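Local coordinates for protein ubiquitin-conjugating enzyme E2-21 kDa (Pichia angusta, PDB 5NL8) that probably transfers ubiquitin to target proteins as the peroxisomal E2 conjugating enzyme Pex4, carrying it as a thioester, and is probably required for peroxisome biogenesis, at residues 93-107 and 174-186. Residues are numbered along the deposited sequence; the frame is centred on the assembly and turned at random.
Sequences LQRKTSSGARKVCYK and LVHYYIAKYSAYE
The Tyr106 ring meets the C-terminal tail at its edge, where the carbonyl O of Tyr185 lies near the ring plane and receives a weak hydrogen bond from Tyr106 OH (3.3 Å); Val104 CG1 lies above one face, toward its rim, and Phe85 stacks on the ring from outside the two segments. The Tyr185 ring has Glu186 CB above one face, also toward the rim, while Thr97 CG2 approaches obliquely, 3.5 Å from Tyr185 CD2. Leu93 CD2 meets Tyr185 CE2 at 3.9 Å, the two side chains crossing at about a right angle. With CG wedged between backbone N and carbonyl carbon (chi1 80°), Tyr185 turns its ring back toward these residues. Lys107 approaches two more rings obliquely, Tyr178 with CB and Tyr182 with CG.

The Gln94 amide illustrates how one flat group can bridge the last helical carbonyl and the strand that follows. Its extended chain carries NE2 to Ser183 O at 2.9 Å and Lys181 O at 3.1 Å; both acceptors lie in the amide plane, although NE2 sits above each carbonyl plane.

Val104 and Ala184 form an antiparallel hydrogen-bonded pair (Val104 N to Ala184 O, 2.8 Å), and Tyr106 N reaches Tyr182 O in a nearly straight bond (175°). Ser183 OG hydrogen-bonds Ile179 O on a lone pair and touches Cys105 CB at 3.3 Å. Strands 104-105 and 183-184 thus pair their buried backbone groups, while two bonds hold the amide at the end of helix 87-94 flat and fix its rotation.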
# COMPACT_ATOMS: atom_id res chain seq x y z
N LEU A 93 15.51 12.18 -6.39
CA LEU A 93 15.56 11.61 -5.05
C LEU A 93 16.71 10.62 -4.89
O LEU A 93 17.29 10.50 -3.82
CB LEU A 93 14.24 10.91 -4.70
CG LEU A 93 13.01 11.79 -4.46
CD1 LEU A 93 11.79 10.93 -4.14
CD2 LEU A 93 13.27 12.78 -3.33
N GLN A 94 17.02 9.91 -5.97
CA GLN A 94 18.05 8.88 -5.94
C GLN A 94 19.46 9.45 -5.80
O GLN A 94 20.38 8.75 -5.37
CB GLN A 94 17.95 8.00 -7.19
CG GLN A 94 16.79 7.02 -7.17
CD GLN A 94 16.60 6.30 -8.49
OE1 GLN A 94 17.03 6.79 -9.54
NE2 GLN A 94 15.96 5.14 -8.45
N ARG A 95 19.64 10.72 -6.15
CA ARG A 95 20.95 11.36 -6.06
C ARG A 95 21.22 11.90 -4.66
O ARG A 95 22.32 12.39 -4.38
CB ARG A 95 21.08 12.48 -7.08
CG ARG A 95 21.09 12.01 -8.53
CD ARG A 95 20.92 13.18 -9.47
NE ARG A 95 20.88 12.76 -10.87
CZ ARG A 95 20.20 13.39 -11.82
NH1 ARG A 95 19.49 14.47 -11.52
NH2 ARG A 95 20.22 12.93 -13.06
N LYS A 96 20.22 11.82 -3.79
CA LYS A 96 20.38 12.28 -2.42
C LYS A 96 20.46 11.09 -1.46
O LYS A 96 20.78 11.25 -0.29
CB LYS A 96 19.22 13.20 -2.02
CG LYS A 96 19.26 14.56 -2.70
CD LYS A 96 18.97 15.68 -1.70
CE LYS A 96 19.68 16.97 -2.10
NZ LYS A 96 18.74 18.13 -2.14
N THR A 97 20.17 9.90 -1.99
CA THR A 97 20.04 8.69 -1.18
C THR A 97 21.32 8.29 -0.46
O THR A 97 22.39 8.85 -0.70
CB THR A 97 19.59 7.49 -2.04
OG1 THR A 97 20.47 7.34 -3.16
CG2 THR A 97 18.17 7.69 -2.54
N SER A 98 21.18 7.32 0.44
CA SER A 98 22.32 6.72 1.12
C SER A 98 22.28 5.21 0.90
O SER A 98 21.21 4.64 0.71
CB SER A 98 22.31 7.05 2.61
OG SER A 98 21.86 8.38 2.84
N SER A 99 23.44 4.57 0.92
CA SER A 99 23.52 3.13 0.70
C SER A 99 23.13 2.35 1.96
O SER A 99 23.28 1.13 2.01
CB SER A 99 24.92 2.73 0.25
OG SER A 99 25.02 1.33 0.05
N GLY A 100 22.62 3.05 2.96
CA GLY A 100 22.18 2.42 4.19
C GLY A 100 20.89 3.01 4.73
O GLY A 100 20.58 2.88 5.91
N ALA A 101 20.12 3.65 3.85
CA ALA A 101 18.88 4.30 4.25
C ALA A 101 17.68 3.37 4.07
O ALA A 101 17.81 2.23 3.63
CB ALA A 101 18.68 5.59 3.46
N ARG A 102 16.50 3.88 4.43
CA ARG A 102 15.24 3.17 4.21
C ARG A 102 14.75 3.44 2.80
O ARG A 102 14.32 4.55 2.50
CB ARG A 102 14.19 3.61 5.24
CG ARG A 102 12.88 2.84 5.19
CD ARG A 102 12.08 3.05 6.46
NE ARG A 102 10.92 3.92 6.24
CZ ARG A 102 10.33 4.63 7.20
NH1 ARG A 102 9.28 5.39 6.91
NH2 ARG A 102 10.79 4.58 8.44
N LYS A 103 14.83 2.45 1.91
CA LYS A 103 14.43 2.70 0.53
C LYS A 103 13.04 2.17 0.23
O LYS A 103 12.65 1.08 0.65
CB LYS A 103 15.46 2.13 -0.45
CG LYS A 103 15.58 0.62 -0.49
CD LYS A 103 16.41 0.15 -1.69
CE LYS A 103 17.39 1.22 -2.18
NZ LYS A 103 18.03 0.86 -3.47
N VAL A 104 12.29 2.98 -0.51
CA VAL A 104 10.94 2.68 -0.92
C VAL A 104 10.85 2.75 -2.44
O VAL A 104 11.50 3.59 -3.07
CB VAL A 104 9.94 3.67 -0.28
CG1 VAL A 104 8.51 3.33 -0.67
CG2 VAL A 104 10.09 3.67 1.23
N CYS A 105 10.07 1.85 -3.03
CA CYS A 105 9.80 1.89 -4.46
C CYS A 105 8.64 2.83 -4.77
O CYS A 105 7.59 2.76 -4.13
CB CYS A 105 9.49 0.49 -4.99
SG CYS A 105 9.12 0.45 -6.76
N TYR A 106 8.82 3.71 -5.75
CA TYR A 106 7.81 4.73 -6.02
C TYR A 106 7.08 4.54 -7.35
O TYR A 106 6.59 5.51 -7.94
CB TYR A 106 8.45 6.12 -5.99
CG TYR A 106 8.85 6.55 -4.60
CD1 TYR A 106 7.88 6.93 -3.67
CD2 TYR A 106 10.18 6.57 -4.20
CE1 TYR A 106 8.23 7.32 -2.40
CE2 TYR A 106 10.53 6.96 -2.92
CZ TYR A 106 9.55 7.34 -2.03
OH TYR A 106 9.89 7.73 -0.76
N LYS A 107 7.00 3.30 -7.80
CA LYS A 107 6.13 2.92 -8.91
C LYS A 107 5.41 1.62 -8.52
O LYS A 107 6.04 0.72 -7.99
CB LYS A 107 6.92 2.73 -10.21
CG LYS A 107 7.55 4.00 -10.78
CD LYS A 107 6.52 4.90 -11.46
CE LYS A 107 7.21 6.04 -12.21
NZ LYS A 107 6.23 6.99 -12.82
N LEU A 174 8.61 -7.80 -14.79
CA LEU A 174 8.21 -6.40 -14.83
C LEU A 174 8.26 -5.79 -13.42
O LEU A 174 8.89 -4.73 -13.21
CB LEU A 174 6.81 -6.27 -15.42
CG LEU A 174 6.52 -5.08 -16.35
CD1 LEU A 174 7.64 -4.89 -17.36
CD2 LEU A 174 5.20 -5.28 -17.05
N VAL A 175 7.63 -6.46 -12.46
CA VAL A 175 7.63 -5.97 -11.08
C VAL A 175 9.07 -5.81 -10.57
O VAL A 175 9.43 -4.77 -10.01
CB VAL A 175 6.85 -6.91 -10.13
CG1 VAL A 175 6.87 -6.37 -8.72
CG2 VAL A 175 5.41 -7.06 -10.61
N HIS A 176 9.89 -6.84 -10.79
CA HIS A 176 11.30 -6.80 -10.43
C HIS A 176 12.01 -5.60 -11.07
O HIS A 176 12.83 -4.94 -10.43
CB HIS A 176 12.01 -8.10 -10.84
CG HIS A 176 11.69 -9.27 -9.96
ND1 HIS A 176 12.03 -10.57 -10.29
CD2 HIS A 176 11.06 -9.34 -8.77
CE1 HIS A 176 11.62 -11.38 -9.34
NE2 HIS A 176 11.03 -10.66 -8.40
N TYR A 177 11.70 -5.32 -12.33
CA TYR A 177 12.28 -4.19 -13.03
C TYR A 177 11.97 -2.87 -12.33
O TYR A 177 12.87 -2.06 -12.07
CB TYR A 177 11.80 -4.12 -14.48
CG TYR A 177 12.23 -2.88 -15.23
CD1 TYR A 177 13.54 -2.73 -15.66
CD2 TYR A 177 11.33 -1.86 -15.50
CE1 TYR A 177 13.95 -1.59 -16.35
CE2 TYR A 177 11.72 -0.71 -16.19
CZ TYR A 177 13.03 -0.59 -16.61
OH TYR A 177 13.43 0.54 -17.29
N TYR A 178 10.70 -2.64 -12.03
CA TYR A 178 10.35 -1.38 -11.39
C TYR A 178 10.91 -1.28 -9.97
O TYR A 178 11.33 -0.20 -9.55
CB TYR A 178 8.83 -1.17 -11.41
CG TYR A 178 8.35 -0.71 -12.76
CD1 TYR A 178 8.38 0.64 -13.12
CD2 TYR A 178 7.89 -1.62 -13.71
CE1 TYR A 178 7.96 1.06 -14.37
CE2 TYR A 178 7.47 -1.21 -14.96
CZ TYR A 178 7.50 0.13 -15.28
OH TYR A 178 7.08 0.54 -16.52
N ILE A 179 10.96 -2.40 -9.25
CA ILE A 179 11.58 -2.42 -7.93
C ILE A 179 13.06 -2.04 -8.00
O ILE A 179 13.57 -1.26 -7.20
CB ILE A 179 11.45 -3.80 -7.25
CG1 ILE A 179 10.00 -4.07 -6.86
CG2 ILE A 179 12.33 -3.89 -6.02
CD1 ILE A 179 9.79 -5.40 -6.18
N ALA A 180 13.76 -2.59 -8.99
CA ALA A 180 15.19 -2.39 -9.11
C ALA A 180 15.55 -0.99 -9.62
O ALA A 180 16.61 -0.46 -9.28
CB ALA A 180 15.79 -3.45 -10.02
N LYS A 181 14.69 -0.39 -10.44
CA LYS A 181 15.06 0.86 -11.08
C LYS A 181 14.45 2.13 -10.48
O LYS A 181 15.00 3.22 -10.65
CB LYS A 181 14.71 0.80 -12.57
CG LYS A 181 15.80 0.17 -13.42
CD LYS A 181 17.14 0.82 -13.12
CE LYS A 181 18.20 0.43 -14.14
NZ LYS A 181 19.51 1.05 -13.83
N TYR A 182 13.32 2.00 -9.78
CA TYR A 182 12.59 3.18 -9.34
C TYR A 182 12.43 3.29 -7.82
O TYR A 182 11.37 3.70 -7.33
CB TYR A 182 11.22 3.20 -10.01
CG TYR A 182 11.29 3.46 -11.50
CD1 TYR A 182 11.32 4.76 -12.00
CD2 TYR A 182 11.32 2.41 -12.41
CE1 TYR A 182 11.38 5.00 -13.36
CE2 TYR A 182 11.38 2.64 -13.77
CZ TYR A 182 11.41 3.94 -14.24
OH TYR A 182 11.47 4.18 -15.60
N SER A 183 13.48 2.95 -7.08
CA SER A 183 13.46 3.02 -5.61
C SER A 183 14.43 4.08 -5.08
O SER A 183 15.50 4.30 -5.66
CB SER A 183 13.81 1.66 -5.00
OG SER A 183 12.81 0.70 -5.27
N ALA A 184 14.06 4.72 -3.97
CA ALA A 184 14.89 5.78 -3.39
C ALA A 184 14.65 5.89 -1.88
O ALA A 184 13.75 5.26 -1.35
CB ALA A 184 14.60 7.11 -4.07
N TYR A 185 15.44 6.72 -1.21
CA TYR A 185 15.35 6.86 0.25
C TYR A 185 13.99 7.41 0.71
O TYR A 185 13.14 7.74 -0.11
CB TYR A 185 16.47 7.77 0.76
CG TYR A 185 16.20 9.25 0.58
CD1 TYR A 185 16.11 10.10 1.68
CD2 TYR A 185 16.02 9.80 -0.68
CE1 TYR A 185 15.86 11.45 1.53
CE2 TYR A 185 15.77 11.15 -0.84
CZ TYR A 185 15.69 11.97 0.26
OH TYR A 185 15.45 13.32 0.10
N GLU A 186 13.82 7.49 2.03
CA GLU A 186 12.63 8.09 2.64
C GLU A 186 11.35 7.34 2.28
O GLU A 186 10.47 7.15 3.13
CB GLU A 186 12.51 9.56 2.24
CG GLU A 186 11.11 10.00 1.87
CD GLU A 186 11.07 11.42 1.37
OE1 GLU A 186 11.99 12.20 1.71
OE2 GLU A 186 10.14 11.76 0.60